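PDB 4CDB: listeriolysin O from Listeria monocytogenes, which binds cholesterol-containing host membranes, oligomerises and inserts into them after a major conformational change, forming pores that lyse the cell. Local coordinates for residues P4-A9 and N221-T226; L114-D119 and N142-L147; V162-D167 and Q215-V220; I383-G388 and K422-T427. All coordinates share one frame; numbering follows the deposited sequence.

Overall arrangement
Interactions 1, 2 and 3 lie on one side of the chain's centre, while interaction 4 lies on the opposite side, in the beta-sandwich domain, its centre about 73 to 94 Å from theirs. Strand 207-222 joins the first group. Interaction 3 pairs it with strand 165-172; where it runs out, interaction 1 docks the N-terminal proline-rich segment. Its neighbour in the sheet, strand 114-118, carries the helix of interaction 2. Centres of interactions 1 and 2 are about 13 Å apart, those of 2 and 3 about 16 Å. Along the chain, interactions 2 and 3 follow one another inside the loop closed by interaction 1, and interaction 4 comes last. Three contacts thus hold the large antiparallel sheet and the N-terminal segment; the fourth belongs to the sandwich with the cholesterol-binding motif.

Interaction 1: P4-A9 and N221-T226; sequences PASPPA and NVNEPT
Asn221 and Pro4 meet where the proline-rich N-terminal segment, extended with polyproline II backbone angles, lies against the end of strand 207-222. This is part of the PEST-like sequence characteristic of listeriolysin O, and here it is ordered and docked on the sheet rather than loose. The amide of Asn221 flanks the pyrrolidine ring, ND2 standing 3.8 Å from Pro4 CD, while ND2 also makes a weak hydrogen bond to Ala2 O. Val222 turns its side chain away and brings its carbonyl group against the same CD. Asn223 carries the contact. Its backbone N lies 3.5 Å from Pro4 CG, and its CB sits 3.2 Å from Pro4 O. With chi1 at 68°, CG is wedged between the backbone N and the carbonyl carbon, which sends the amide towards Ser6 and Pro7. Both ends of this buried amide are used: OD1 accepts from Thr115 N of strand 114-118, and ND2 donates to Ser6 OG at 2.9 Å, a bent bond (137°) with the hydroxyl tilted 26° out of the amide plane. Pro7 CD closes over the amide from the opposite direction. Glu224 joins through its backbone: one water accepts from Glu224 N at 2.7 Å and donates to Pro4 O at 2.7 Å. Pro225 approaches only the Ser6 hydroxyl, through CA. At Thr226 a second water accepts from the backbone N at 2.9 Å and lies 3.0 Å from Ser6 OG.

Interaction 2: L114-D119 and N142-L147; sequences LTLSID and NAVNTL
Apolar packing between Leu116 and Ile118 on one side and Ala143, Val144 and Leu147 on the other dominates the contact. Leu116 reaches out with CD1, which meets Ala143 CB at 3.8 Å and Val144 CG2 at 4.3 Å. Leu147 lays its CD1 across the strand between Leu116 and Ile118, 4.0 Å from Ile118 CB and 4.4 Å from Leu116 CB, where the methyl also rests on the strand backbone around Ser117; its side chain and that of Ile118 run alongside one another in opposite senses. In Ile118, CG1 stands opposite the backbone N (chi1 -162°), so the CG2 branch is the one that faces Leu147 CB. This is helix-on-sheet packing in the large antiparallel sheet of the cytolysin, in which strand 114-118 lies between 129-132 and 207-222: helix 137-152 covers one face of strand 114-118, the segment axes 9.2 Å apart at 38°. Val132 and Ile130 of strand 129-132 extend the same apolar layer under Ala143 and Leu147. Within the helix, Asn142 O takes two donors from opposite faces of its plane, Thr146 N at 3.0 Å and Thr146 OG1 at 2.7 Å, the hydroxyl being 31° off the carbonyl plane.

Interaction 3: V162-D167 and Q215-V220; sequences VSAKID and QIYYNV
Strands 165-172 and 207-222, which lie on either side in sequence of the first membrane-inserting region, pair antiparallel, beginning with Lys165 opposite Ile216 as a hydrogen-bonded pair. They bracket residues 176-205, which are largely helical in this soluble form and contain two segments that become transmembrane beta strands; the pairing is consistent with a base from which that hairpin could extend. Two short bonds join the backbones: Lys165 N to Ile216 O at 2.8 Å, and Ile216 N to Lys165 O at 2.8 Å, the latter nearly straight at 173°. The axes of the short segments are 142° apart. Just past the pair, Tyr217 and Tyr218 both face Tyr260, a classic beta bulge in strand 207-222. On one side of the sheet Lys165 and Ile216 lie alongside each other, with Lys165 CD 4.1 Å from Ile216 CD1; Asp167 CB comes within 4.3 Å of that methyl. On the other side Gln215 directs its amide to Arg262, while its CB packs against Ala164 CB at 3.9 Å. The Ala164 methyl also touches the edge of the Tyr217 ring, 3.7 Å from CD1 and near the ring plane. That ring has Gln215 O over one face and meets the Phe338 ring, and its hydroxyl is hydrogen-bonded to Gly335 O. The lysine runs out fully extended from a CG opposite its backbone N (chi1 171°), far enough to meet Asn219 through a water, which lies 3.0 Å from Lys165 NZ and donates to Asn219 OD1 at 2.8 Å.

Interaction 4: I383-G388 and K422-T427; sequences IDHSGG and KLAHFT
At one end of the C-terminal beta sandwich, strand 362-385 meets strand 426-432, and His385 and Phe426 form an antiparallel hydrogen-bonded pair; segment 383-388 continues through Gly387 and Gly388 beside the loop that leads into strand 426-432. His385 N donates to Phe426 O at 2.7 Å (175°), and Phe426 N returns a bond to His385 O at 2.9 Å. Next to them Asp384 and Thr427 are a non-hydrogen-bonded pair, Thr427 CG2 lying against Asp384 OD2. His425, preceded by a cis peptide bond, reaches over to Asp384: NE2 donates to OD2 at 3.2 Å and weakly to OD1. OD2 is met from above the carboxylate plane, the two planar groups lying 55° apart. The opposite side of the sheet carries the His385 ring. Chi1 of 170° swings it over the incoming loop, with Ala424 CA over one face and Lys422 O at the edge, weakly bonded to NE2 at 3.3 Å; Tyr389 meets the ring too. Ile383 CG2 touches Phe426 CE2 at 4.1 Å, while the Lys422 chain lies over a face of the phenylalanine ring before ending in a salt bridge with Glu417. Further out, Ala424 CB rests 3.4 Å from Gly387 O, and a water accepts from Ala424 N at 3.0 Å while donating to Gly387 O. Strand 468-475, on the other flank of 383-388, leads towards Thr477 and Leu478 of the cholesterol-binding motif. The loops around 386-388 and 422-425 probably correspond to L2 and L3 at the membrane-facing tip of cholesterol-dependent cytolysins.

Interaction 1: P4-A9 and N221-T226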
loop_
_atom_site.group_PDB
_atom_site.type_symbol
_atom_site.label_atom_id
_atom_site.label_comp_id
_atom_site.label_asym_id
_atom_site.label_seq_id
_atom_site.Cartn_x
_atom_site.Cartn_y
_atom_site.Cartn_z
ATOM N N PRO A 4 -5.077 -28.033 18.458
ATOM C CA PRO A 4 -5.152 -29.458 18.801
ATOM C C PRO A 4 -5.067 -29.687 20.307
ATOM O O PRO A 4 -4.779 -28.757 21.060
ATOM C CB PRO A 4 -3.913 -30.043 18.120
ATOM C CG PRO A 4 -2.955 -28.905 18.049
ATOM C CD PRO A 4 -3.807 -27.694 17.793
ATOM N N ALA A 5 -5.316 -30.919 20.738
ATOM C CA ALA A 5 -5.255 -31.253 22.157
ATOM C C ALA A 5 -3.810 -31.388 22.632
ATOM O O ALA A 5 -2.930 -31.787 21.867
ATOM C CB ALA A 5 -6.030 -32.533 22.436
ATOM N N SER A 6 -3.570 -31.049 23.894
ATOM C CA SER A 6 -2.236 -31.161 24.478
ATOM C C SER A 6 -1.811 -32.621 24.613
ATOM O O SER A 6 -2.640 -33.491 24.888
ATOM C CB SER A 6 -2.191 -30.476 25.847
ATOM O OG SER A 6 -2.514 -29.100 25.742
ATOM N N PRO A 7 -0.511 -32.894 24.414
ATOM C CA PRO A 7 0.044 -34.240 24.589
ATOM C C PRO A 7 -0.044 -34.665 26.050
ATOM O O PRO A 7 -0.236 -33.805 26.911
ATOM C CB PRO A 7 1.518 -34.067 24.196
ATOM C CG PRO A 7 1.564 -32.819 23.381
ATOM C CD PRO A 7 0.501 -31.934 23.944
ATOM N N PRO A 8 0.091 -35.973 26.332
ATOM C CA PRO A 8 0.082 -36.421 27.728
ATOM C C PRO A 8 1.244 -35.819 28.510
ATOM O O PRO A 8 2.310 -35.581 27.941
ATOM C CB PRO A 8 0.250 -37.940 27.613
ATOM C CG PRO A 8 0.853 -38.166 26.265
ATOM C CD PRO A 8 0.271 -37.096 25.395
ATOM N N ALA A 9 1.033 -35.571 29.798
ATOM C CA ALA A 9 2.061 -34.970 30.640
ATOM C C ALA A 9 3.268 -35.893 30.819
ATOM O O ALA A 9 3.119 -37.100 31.011
ATOM C CB ALA A 9 1.477 -34.579 31.994
ATOM N N ASN A 221 -0.675 -24.984 13.436
ATOM C CA ASN A 221 -0.888 -24.425 14.767
ATOM C C ASN A 221 -0.487 -25.381 15.896
ATOM O O ASN A 221 -0.275 -26.575 15.670
ATOM C CB ASN A 221 -2.337 -23.961 14.934
ATOM C CG ASN A 221 -3.328 -25.101 14.850
ATOM O OD1 ASN A 221 -3.011 -26.174 14.338
ATOM N ND2 ASN A 221 -4.536 -24.876 15.351
ATOM N N VAL A 222 -0.384 -24.840 17.108
ATOM C CA VAL A 222 0.074 -25.596 18.268
ATOM C C VAL A 222 -1.028 -25.667 19.320
ATOM O O VAL A 222 -1.843 -24.752 19.431
ATOM C CB VAL A 222 1.317 -24.928 18.896
ATOM C CG1 VAL A 222 1.954 -25.829 19.935
ATOM C CG2 VAL A 222 2.328 -24.598 17.822
ATOM N N ASN A 223 -1.062 -26.759 20.082
ATOM C CA ASN A 223 -1.990 -26.889 21.202
ATOM C C ASN A 223 -1.810 -25.750 22.203
ATOM O O ASN A 223 -0.706 -25.235 22.370
ATOM C CB ASN A 223 -1.778 -28.226 21.914
ATOM C CG ASN A 223 -0.441 -28.299 22.630
ATOM O OD1 ASN A 223 0.604 -28.464 22.001
ATOM N ND2 ASN A 223 -0.470 -28.180 23.953
ATOM N N GLU A 224 -2.897 -25.354 22.858
ATOM C CA GLU A 224 -2.818 -24.343 23.907
ATOM C C GLU A 224 -2.759 -25.014 25.276
ATOM O O GLU A 224 -3.755 -25.564 25.744
ATOM C CB GLU A 224 -4.003 -23.375 23.830
ATOM C CG GLU A 224 -4.050 -22.542 22.556
ATOM C CD GLU A 224 -5.167 -21.512 22.563
ATOM O OE1 GLU A 224 -5.943 -21.477 23.541
ATOM O OE2 GLU A 224 -5.267 -20.734 21.589
ATOM N N PRO A 225 -1.585 -24.964 25.924
ATOM C CA PRO A 225 -1.371 -25.638 27.209
ATOM C C PRO A 225 -2.226 -25.046 28.326
ATOM O O PRO A 225 -2.407 -23.828 28.390
ATOM C CB PRO A 225 0.114 -25.386 27.490
ATOM C CG PRO A 225 0.426 -24.130 26.749
ATOM C CD PRO A 225 -0.401 -24.197 25.498
ATOM N N THR A 226 -2.747 -25.908 29.194
ATOM C CA THR A 226 -3.558 -25.462 30.321
ATOM C C THR A 226 -2.691 -24.879 31.433
ATOM O O THR A 226 -3.187 -24.175 32.311
ATOM C CB THR A 226 -4.403 -26.612 30.899
ATOM O OG1 THR A 226 -3.549 -27.713 31.235
ATOM C CG2 THR A 226 -5.447 -27.073 29.892
HETATM O O HOH W 1 -5.188 -26.831 22.964
HETATM O O HOH W 2 -2.087 -28.697 28.704
#

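Interaction 2: L114-D119 and N142-L147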
loop_
_atom_site.group_PDB
_atom_site.type_symbol
_atom_site.label_atom_id
_atom_site.label_comp_id
_atom_site.label_asym_id
_atom_site.label_seq_id
_atom_site.Cartn_x
_atom_site.Cartn_y
_atom_site.Cartn_z
ATOM N N LEU A 114 4.745 -30.912 22.510
ATOM C CA LEU A 114 3.590 -30.180 21.995
ATOM C C LEU A 114 2.933 -30.937 20.844
ATOM O O LEU A 114 3.536 -31.840 20.259
ATOM C CB LEU A 114 3.972 -28.754 21.567
ATOM C CG LEU A 114 5.157 -28.491 20.630
ATOM C CD1 LEU A 114 4.894 -28.936 19.196
ATOM C CD2 LEU A 114 5.515 -27.014 20.662
ATOM N N THR A 115 1.696 -30.569 20.522
ATOM C CA THR A 115 1.006 -31.174 19.390
ATOM C C THR A 115 0.859 -30.160 18.264
ATOM O O THR A 115 0.336 -29.062 18.469
ATOM C CB THR A 115 -0.390 -31.705 19.776
ATOM O OG1 THR A 115 -0.261 -32.685 20.812
ATOM C CG2 THR A 115 -1.073 -32.342 18.573
ATOM N N LEU A 116 1.332 -30.532 17.079
ATOM C CA LEU A 116 1.170 -29.701 15.891
ATOM C C LEU A 116 -0.023 -30.179 15.073
ATOM O O LEU A 116 -0.302 -31.378 15.005
ATOM C CB LEU A 116 2.431 -29.736 15.028
ATOM C CG LEU A 116 3.672 -29.075 15.624
ATOM C CD1 LEU A 116 4.852 -29.217 14.676
ATOM C CD2 LEU A 116 3.403 -27.608 15.941
ATOM N N SER A 117 -0.727 -29.235 14.460
ATOM C CA SER A 117 -1.869 -29.554 13.614
ATOM C C SER A 117 -1.847 -28.723 12.333
ATOM O O SER A 117 -1.475 -27.547 12.356
ATOM C CB SER A 117 -3.176 -29.328 14.373
ATOM O OG SER A 117 -4.294 -29.472 13.519
ATOM N N ILE A 118 -2.242 -29.339 11.222
ATOM C CA ILE A 118 -2.223 -28.671 9.923
ATOM C C ILE A 118 -3.639 -28.573 9.356
ATOM O O ILE A 118 -4.478 -29.438 9.621
ATOM C CB ILE A 118 -1.278 -29.402 8.934
ATOM C CG1 ILE A 118 -0.911 -28.499 7.752
ATOM C CG2 ILE A 118 -1.886 -30.724 8.459
ATOM C CD1 ILE A 118 0.256 -29.017 6.935
ATOM N N ASP A 119 -3.906 -27.523 8.581
ATOM C CA ASP A 119 -5.260 -27.273 8.088
ATOM C C ASP A 119 -5.489 -27.664 6.624
ATOM O O ASP A 119 -6.430 -27.182 5.991
ATOM C CB ASP A 119 -5.639 -25.805 8.301
ATOM C CG ASP A 119 -4.804 -24.858 7.459
ATOM O OD1 ASP A 119 -3.733 -25.276 6.972
ATOM O OD2 ASP A 119 -5.219 -23.691 7.288
ATOM N N ASN A 142 10.845 -30.772 11.086
ATOM C CA ASN A 142 10.729 -32.120 10.545
ATOM C C ASN A 142 9.303 -32.638 10.703
ATOM O O ASN A 142 8.798 -33.366 9.847
ATOM C CB ASN A 142 11.739 -33.071 11.197
ATOM C CG ASN A 142 13.154 -32.849 10.696
ATOM O OD1 ASN A 142 13.546 -33.380 9.656
ATOM N ND2 ASN A 142 13.928 -32.062 11.434
ATOM N N ALA A 143 8.652 -32.241 11.795
ATOM C CA ALA A 143 7.264 -32.614 12.035
ATOM C C ALA A 143 6.327 -31.947 11.031
ATOM O O ALA A 143 5.337 -32.542 10.602
ATOM C CB ALA A 143 6.857 -32.262 13.454
ATOM N N VAL A 144 6.640 -30.708 10.668
ATOM C CA VAL A 144 5.862 -29.984 9.669
ATOM C C VAL A 144 5.943 -30.700 8.321
ATOM O O VAL A 144 4.926 -30.932 7.667
ATOM C CB VAL A 144 6.355 -28.530 9.517
ATOM C CG1 VAL A 144 5.714 -27.870 8.305
ATOM C CG2 VAL A 144 6.070 -27.735 10.789
ATOM N N ASN A 145 7.160 -31.054 7.918
ATOM C CA ASN A 145 7.379 -31.788 6.677
ATOM C C ASN A 145 6.679 -33.144 6.673
ATOM O O ASN A 145 6.258 -33.631 5.622
ATOM C CB ASN A 145 8.876 -31.967 6.413
ATOM C CG ASN A 145 9.597 -30.646 6.241
ATOM O OD1 ASN A 145 8.982 -29.627 5.922
ATOM N ND2 ASN A 145 10.909 -30.656 6.445
ATOM N N THR A 146 6.564 -33.748 7.851
ATOM C CA THR A 146 5.892 -35.036 7.996
ATOM C C THR A 146 4.396 -34.905 7.719
ATOM O O THR A 146 3.805 -35.745 7.040
ATOM C CB THR A 146 6.118 -35.635 9.399
ATOM O OG1 THR A 146 7.525 -35.716 9.666
ATOM C CG2 THR A 146 5.506 -37.026 9.497
ATOM N N LEU A 147 3.790 -33.841 8.240
ATOM C CA LEU A 147 2.371 -33.573 8.016
ATOM C C LEU A 147 2.071 -33.271 6.549
ATOM O O LEU A 147 1.074 -33.745 6.000
ATOM C CB LEU A 147 1.895 -32.413 8.896
ATOM C CG LEU A 147 1.817 -32.664 10.404
ATOM C CD1 LEU A 147 1.350 -31.411 11.129
ATOM C CD2 LEU A 147 0.899 -33.840 10.718
#

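Interaction 3: V162-D167 and Q215-V220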
loop_
_atom_site.group_PDB
_atom_site.type_symbol
_atom_site.label_atom_id
_atom_site.label_comp_id
_atom_site.label_asym_id
_atom_site.label_seq_id
_atom_site.Cartn_x
_atom_site.Cartn_y
_atom_site.Cartn_z
ATOM N N VAL A 162 -6.879 -27.011 -4.885
ATOM C CA VAL A 162 -7.323 -26.239 -3.733
ATOM C C VAL A 162 -6.643 -24.876 -3.734
ATOM O O VAL A 162 -5.436 -24.773 -3.511
ATOM C CB VAL A 162 -7.041 -26.967 -2.409
ATOM C CG1 VAL A 162 -8.290 -27.695 -1.931
ATOM C CG2 VAL A 162 -5.868 -27.926 -2.567
ATOM N N SER A 163 -7.424 -23.833 -3.998
ATOM C CA SER A 163 -6.891 -22.480 -4.085
ATOM C C SER A 163 -6.276 -22.033 -2.763
ATOM O O SER A 163 -6.767 -22.377 -1.687
ATOM C CB SER A 163 -7.978 -21.495 -4.520
ATOM O OG SER A 163 -9.040 -21.462 -3.582
ATOM N N ALA A 164 -5.191 -21.275 -2.857
ATOM C CA ALA A 164 -4.519 -20.755 -1.678
ATOM C C ALA A 164 -5.387 -19.705 -1.003
ATOM O O ALA A 164 -6.217 -19.069 -1.649
ATOM C CB ALA A 164 -3.175 -20.161 -2.059
ATOM N N LYS A 165 -5.201 -19.535 0.300
ATOM C CA LYS A 165 -5.863 -18.462 1.030
ATOM C C LYS A 165 -5.169 -17.139 0.708
ATOM O O LYS A 165 -3.957 -17.011 0.874
ATOM C CB LYS A 165 -5.815 -18.733 2.535
ATOM C CG LYS A 165 -6.279 -17.566 3.391
ATOM C CD LYS A 165 -6.109 -17.862 4.873
ATOM C CE LYS A 165 -6.450 -16.642 5.716
ATOM N NZ LYS A 165 -6.291 -16.909 7.173
ATOM N N ILE A 166 -5.934 -16.160 0.235
ATOM C CA ILE A 166 -5.356 -14.873 -0.154
ATOM C C ILE A 166 -5.389 -13.841 0.973
ATOM O O ILE A 166 -6.453 -13.511 1.498
ATOM C CB ILE A 166 -6.042 -14.279 -1.409
ATOM C CG1 ILE A 166 -5.590 -15.012 -2.672
ATOM C CG2 ILE A 166 -5.715 -12.804 -1.550
ATOM C CD1 ILE A 166 -6.417 -16.223 -3.007
ATOM N N ASP A 167 -4.211 -13.341 1.337
ATOM C CA ASP A 167 -4.097 -12.224 2.266
ATOM C C ASP A 167 -3.525 -11.028 1.499
ATOM O O ASP A 167 -2.369 -11.050 1.077
ATOM C CB ASP A 167 -3.190 -12.595 3.441
ATOM C CG ASP A 167 -3.396 -11.700 4.647
ATOM O OD1 ASP A 167 -3.879 -10.563 4.471
ATOM O OD2 ASP A 167 -3.071 -12.137 5.772
ATOM N N GLN A 215 -0.141 -15.649 -0.698
ATOM C CA GLN A 215 -0.840 -16.877 -1.052
ATOM C C GLN A 215 -0.498 -17.961 -0.032
ATOM O O GLN A 215 0.578 -18.562 -0.078
ATOM C CB GLN A 215 -0.475 -17.315 -2.473
ATOM C CG GLN A 215 -1.021 -16.390 -3.554
ATOM C CD GLN A 215 -0.347 -16.589 -4.896
ATOM O OE1 GLN A 215 0.850 -16.857 -4.967
ATOM N NE2 GLN A 215 -1.118 -16.459 -5.972
ATOM N N ILE A 216 -1.414 -18.191 0.903
ATOM C CA ILE A 216 -1.178 -19.131 1.992
ATOM C C ILE A 216 -1.687 -20.525 1.633
ATOM O O ILE A 216 -2.879 -20.718 1.396
ATOM C CB ILE A 216 -1.854 -18.657 3.293
ATOM C CG1 ILE A 216 -1.427 -17.224 3.618
ATOM C CG2 ILE A 216 -1.534 -19.606 4.443
ATOM C CD1 ILE A 216 -2.231 -16.579 4.729
ATOM N N TYR A 217 -0.776 -21.493 1.603
ATOM C CA TYR A 217 -1.118 -22.860 1.231
ATOM C C TYR A 217 -1.661 -23.647 2.420
ATOM O O TYR A 217 -2.562 -24.474 2.270
ATOM C CB TYR A 217 0.102 -23.568 0.642
ATOM C CG TYR A 217 0.671 -22.884 -0.579
ATOM C CD1 TYR A 217 -0.153 -22.203 -1.464
ATOM C CD2 TYR A 217 2.035 -22.912 -0.844
ATOM C CE1 TYR A 217 0.361 -21.575 -2.583
ATOM C CE2 TYR A 217 2.559 -22.286 -1.961
ATOM C CZ TYR A 217 1.718 -21.618 -2.826
ATOM O OH TYR A 217 2.235 -20.992 -3.937
ATOM N N TYR A 218 -1.105 -23.387 3.599
ATOM C CA TYR A 218 -1.549 -24.055 4.816
ATOM C C TYR A 218 -1.059 -23.346 6.073
ATOM O O TYR A 218 -0.090 -22.583 6.035
ATOM C CB TYR A 218 -1.104 -25.522 4.830
ATOM C CG TYR A 218 0.387 -25.728 4.665
ATOM C CD1 TYR A 218 1.229 -25.773 5.768
ATOM C CD2 TYR A 218 0.950 -25.885 3.406
ATOM C CE1 TYR A 218 2.590 -25.964 5.622
ATOM C CE2 TYR A 218 2.310 -26.076 3.249
ATOM C CZ TYR A 218 3.125 -26.115 4.359
ATOM O OH TYR A 218 4.478 -26.305 4.205
ATOM N N ASN A 219 -1.749 -23.601 7.181
ATOM C CA ASN A 219 -1.334 -23.116 8.488
ATOM C C ASN A 219 -1.051 -24.278 9.426
ATOM O O ASN A 219 -1.794 -25.262 9.454
ATOM C CB ASN A 219 -2.409 -22.213 9.096
ATOM C CG ASN A 219 -2.620 -20.943 8.303
ATOM O OD1 ASN A 219 -2.019 -19.909 8.594
ATOM N ND2 ASN A 219 -3.477 -21.012 7.291
ATOM N N VAL A 220 0.031 -24.164 10.187
ATOM C CA VAL A 220 0.329 -25.127 11.233
ATOM C C VAL A 220 0.209 -24.453 12.595
ATOM O O VAL A 220 0.895 -23.463 12.872
ATOM C CB VAL A 220 1.738 -25.736 11.070
ATOM C CG1 VAL A 220 2.072 -26.629 12.258
ATOM C CG2 VAL A 220 1.831 -26.516 9.760
HETATM O O HOH W 3 -3.523 -17.689 7.905
#

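Interaction 4: I383-G388 and K422-T427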
loop_
_atom_site.group_PDB
_atom_site.type_symbol
_atom_site.label_atom_id
_atom_site.label_comp_id
_atom_site.label_asym_id
_atom_site.label_seq_id
_atom_site.Cartn_x
_atom_site.Cartn_y
_atom_site.Cartn_z
ATOM N N ILE A 383 -6.977 33.553 -32.880
ATOM C CA ILE A 383 -7.910 34.514 -33.460
ATOM C C ILE A 383 -7.743 34.607 -34.970
ATOM O O ILE A 383 -6.628 34.758 -35.471
ATOM C CB ILE A 383 -7.707 35.926 -32.873
ATOM C CG1 ILE A 383 -7.792 35.890 -31.350
ATOM C CG2 ILE A 383 -8.730 36.899 -33.450
ATOM C CD1 ILE A 383 -9.122 35.410 -30.831
ATOM N N ASP A 384 -8.856 34.522 -35.692
ATOM C CA ASP A 384 -8.837 34.696 -37.139
ATOM C C ASP A 384 -9.941 35.648 -37.582
ATOM O O ASP A 384 -11.127 35.351 -37.445
ATOM C CB ASP A 384 -8.984 33.348 -37.849
ATOM C CG ASP A 384 -8.695 33.439 -39.336
ATOM O OD1 ASP A 384 -9.557 33.950 -40.082
ATOM O OD2 ASP A 384 -7.606 32.998 -39.758
ATOM N N HIS A 385 -9.538 36.798 -38.112
ATOM C CA HIS A 385 -10.479 37.798 -38.604
ATOM C C HIS A 385 -10.359 37.914 -40.119
ATOM O O HIS A 385 -9.318 38.317 -40.637
ATOM C CB HIS A 385 -10.206 39.149 -37.932
ATOM C CG HIS A 385 -10.955 40.301 -38.535
ATOM N ND1 HIS A 385 -12.121 40.148 -39.251
ATOM C CD2 HIS A 385 -10.694 41.630 -38.517
ATOM C CE1 HIS A 385 -12.546 41.334 -39.655
ATOM N NE2 HIS A 385 -11.700 42.248 -39.222
ATOM N N SER A 386 -11.428 37.555 -40.824
ATOM C CA SER A 386 -11.450 37.636 -42.280
ATOM C C SER A 386 -12.740 38.280 -42.781
ATOM O O SER A 386 -13.123 38.105 -43.938
ATOM C CB SER A 386 -11.279 36.247 -42.900
ATOM O OG SER A 386 -12.410 35.431 -42.648
ATOM N N GLY A 387 -13.405 39.023 -41.902
ATOM C CA GLY A 387 -14.650 39.679 -42.254
ATOM C C GLY A 387 -14.426 40.970 -43.015
ATOM O O GLY A 387 -13.377 41.604 -42.879
ATOM N N GLY A 388 -15.409 41.357 -43.822
ATOM C CA GLY A 388 -15.335 42.595 -44.577
ATOM C C GLY A 388 -15.739 43.790 -43.735
ATOM O O GLY A 388 -16.630 44.551 -44.108
ATOM N N LYS A 422 -9.124 46.255 -35.890
ATOM C CA LYS A 422 -8.370 45.313 -36.705
ATOM C C LYS A 422 -9.038 45.111 -38.056
ATOM O O LYS A 422 -10.257 44.955 -38.133
ATOM C CB LYS A 422 -8.255 43.966 -35.991
ATOM C CG LYS A 422 -7.616 44.028 -34.609
ATOM C CD LYS A 422 -6.162 44.473 -34.683
ATOM C CE LYS A 422 -5.505 44.454 -33.308
ATOM N NZ LYS A 422 -4.080 44.894 -33.367
ATOM N N LEU A 423 -8.236 45.115 -39.116
ATOM C CA LEU A 423 -8.736 44.843 -40.459
ATOM C C LEU A 423 -8.354 43.428 -40.881
ATOM O O LEU A 423 -7.340 42.892 -40.433
ATOM C CB LEU A 423 -8.157 45.842 -41.465
ATOM C CG LEU A 423 -8.491 47.325 -41.296
ATOM C CD1 LEU A 423 -7.909 48.148 -42.437
ATOM C CD2 LEU A 423 -9.991 47.514 -41.218
ATOM N N ALA A 424 -9.172 42.823 -41.736
ATOM C CA ALA A 424 -8.834 41.531 -42.321
ATOM C C ALA A 424 -7.671 41.744 -43.283
ATOM O O ALA A 424 -7.591 42.793 -43.924
ATOM C CB ALA A 424 -10.035 40.959 -43.054
ATOM N N HIS A 425 -6.768 40.770 -43.395
ATOM C CA HIS A 425 -6.856 39.496 -42.691
ATOM C C HIS A 425 -6.007 39.528 -41.423
ATOM O O HIS A 425 -4.794 39.728 -41.485
ATOM C CB HIS A 425 -6.394 38.365 -43.613
ATOM C CG HIS A 425 -6.503 37.002 -43.006
ATOM N ND1 HIS A 425 -5.444 36.119 -42.966
ATOM C CD2 HIS A 425 -7.544 36.367 -42.418
ATOM C CE1 HIS A 425 -5.830 35.000 -42.380
ATOM N NE2 HIS A 425 -7.098 35.124 -42.036
ATOM N N PHE A 426 -6.650 39.330 -40.276
ATOM C CA PHE A 426 -5.958 39.414 -38.996
ATOM C C PHE A 426 -5.864 38.058 -38.298
ATOM O O PHE A 426 -6.863 37.353 -38.145
ATOM C CB PHE A 426 -6.637 40.441 -38.086
ATOM C CG PHE A 426 -6.053 40.503 -36.704
ATOM C CD1 PHE A 426 -4.814 41.087 -36.486
ATOM C CD2 PHE A 426 -6.741 39.980 -35.622
ATOM C CE1 PHE A 426 -4.272 41.144 -35.214
ATOM C CE2 PHE A 426 -6.205 40.033 -34.348
ATOM C CZ PHE A 426 -4.968 40.617 -34.143
ATOM N N THR A 427 -4.651 37.701 -37.886
ATOM C CA THR A 427 -4.413 36.465 -37.151
ATOM C C THR A 427 -3.465 36.711 -35.984
ATOM O O THR A 427 -2.503 37.471 -36.102
ATOM C CB THR A 427 -3.820 35.363 -38.051
ATOM O OG1 THR A 427 -2.664 35.869 -38.732
ATOM C CG2 THR A 427 -4.842 34.895 -39.073
HETATM O O HOH W 4 -11.537 44.268 -42.864
#